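Local coordinates for protein transmembrane protease (Mus musculus, PDB 2E7V) that forms the SEA domain of a membrane-anchored protease, probably of the serine type, and is probably an extracellular module accompanying the catalytic domain, at residues S49-E53 / M75-S79. Residues are numbered along the deposited sequence; the frame is centred on the assembly and turned at random.
Sequences SLKSE and MKFRS
The carbonyl oxygen of E53 accepts the backbone N-H of R78, with E53 O 2.7 Å from R78 N, and at the same time takes a CH···O contact from F77, whose CA lies 3.2 Å from E53 O. The amide approaches tilted from the carbonyl plane, with a nearly linear N-H···O angle of 162°. On one flank R78 CG lies 3.7 Å from E53 CA; the bend at chi3 (88°) leaves R78 NE 3.4 Å from S52 O, a distance that does not settle whether a bond forms. On the other, L50 CD1 meets F77 CE2 at 4.2 Å, the two side chains crossing at about a right angle. E53 packs its CB 3.1 Å from R78 O, and its chain bends at chi2 before R91 of helix 85-96 pairs with OE1 in a salt bridge. Cutting R78 back to an alanine would probably leave E53 CA and the S52 carbonyl without their aliphatic cover. Farther out, the rings of F45 and F77 meet edge-to-face. The loop entering strand 54-65, outermost in this SEA-domain sheet, thus joins the end of strand 68-78 through one carbonyl oxygen that takes both an N-H and a CA-H, while R91 balances the carboxylate charge.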
# COMPACT_ATOMS: atom_id res chain seq x y z
N SER A 49 13.00 4.92 8.61
CA SER A 49 13.91 4.38 9.63
C SER A 49 13.98 2.87 9.53
O SER A 49 14.75 2.22 10.25
CB SER A 49 13.43 4.78 11.02
OG SER A 49 13.28 6.19 11.09
N LEU A 50 13.17 2.31 8.64
CA LEU A 50 13.11 0.87 8.40
C LEU A 50 13.79 0.50 7.09
O LEU A 50 13.61 -0.61 6.59
CB LEU A 50 11.64 0.42 8.35
CG LEU A 50 10.94 0.09 9.67
CD1 LEU A 50 9.44 0.04 9.45
CD2 LEU A 50 11.45 -1.25 10.19
N LYS A 51 14.57 1.41 6.54
CA LYS A 51 15.25 1.16 5.26
C LYS A 51 16.15 -0.07 5.24
O LYS A 51 16.24 -0.74 4.22
CB LYS A 51 16.05 2.40 4.83
CG LYS A 51 17.19 2.76 5.77
CD LYS A 51 18.05 3.88 5.19
CE LYS A 51 17.83 5.22 5.89
NZ LYS A 51 16.50 5.81 5.59
N SER A 52 16.80 -0.36 6.37
CA SER A 52 17.70 -1.51 6.44
C SER A 52 16.98 -2.82 6.74
O SER A 52 17.52 -3.89 6.51
CB SER A 52 18.78 -1.29 7.50
OG SER A 52 18.22 -1.32 8.81
N GLU A 53 15.76 -2.73 7.26
CA GLU A 53 14.99 -3.93 7.60
C GLU A 53 13.99 -4.37 6.54
O GLU A 53 13.71 -5.56 6.42
CB GLU A 53 14.23 -3.72 8.92
CG GLU A 53 15.10 -3.47 10.16
CD GLU A 53 15.37 -2.00 10.42
OE1 GLU A 53 15.96 -1.68 11.46
OE2 GLU A 53 14.98 -1.16 9.58
N MET A 75 4.08 -7.48 3.43
CA MET A 75 5.35 -6.77 3.56
C MET A 75 6.30 -7.64 4.39
O MET A 75 5.92 -8.12 5.47
CB MET A 75 5.16 -5.41 4.25
CG MET A 75 4.34 -4.38 3.44
SD MET A 75 3.60 -3.07 4.49
CE MET A 75 2.25 -4.01 5.18
N LYS A 76 7.52 -7.85 3.87
CA LYS A 76 8.54 -8.66 4.55
C LYS A 76 9.69 -7.82 5.11
O LYS A 76 10.25 -6.98 4.39
CB LYS A 76 9.13 -9.70 3.60
CG LYS A 76 10.22 -10.56 4.25
CD LYS A 76 10.72 -11.68 3.36
CE LYS A 76 11.63 -12.62 4.15
NZ LYS A 76 12.08 -13.78 3.35
N PHE A 77 10.04 -8.07 6.37
CA PHE A 77 11.13 -7.37 7.05
C PHE A 77 12.12 -8.33 7.71
O PHE A 77 11.76 -9.45 8.09
CB PHE A 77 10.60 -6.43 8.14
CG PHE A 77 9.64 -5.39 7.64
CD1 PHE A 77 8.30 -5.71 7.44
CD2 PHE A 77 10.09 -4.11 7.31
CE1 PHE A 77 7.41 -4.77 6.92
CE2 PHE A 77 9.21 -3.16 6.79
CZ PHE A 77 7.87 -3.49 6.59
N ARG A 78 13.36 -7.87 7.85
CA ARG A 78 14.41 -8.64 8.50
C ARG A 78 14.68 -7.88 9.80
O ARG A 78 14.62 -6.65 9.82
CB ARG A 78 15.69 -8.64 7.65
CG ARG A 78 16.42 -7.29 7.66
CD ARG A 78 17.84 -7.35 7.08
NE ARG A 78 17.90 -7.14 5.63
CZ ARG A 78 17.56 -8.05 4.72
NH1 ARG A 78 17.14 -9.25 5.10
NH2 ARG A 78 17.65 -7.76 3.43
N SER A 79 14.95 -8.59 10.89
CA SER A 79 15.24 -7.91 12.15
C SER A 79 15.39 -8.91 13.29
O SER A 79 16.22 -9.83 13.22
CB SER A 79 14.14 -6.90 12.49
OG SER A 79 14.62 -5.89 13.36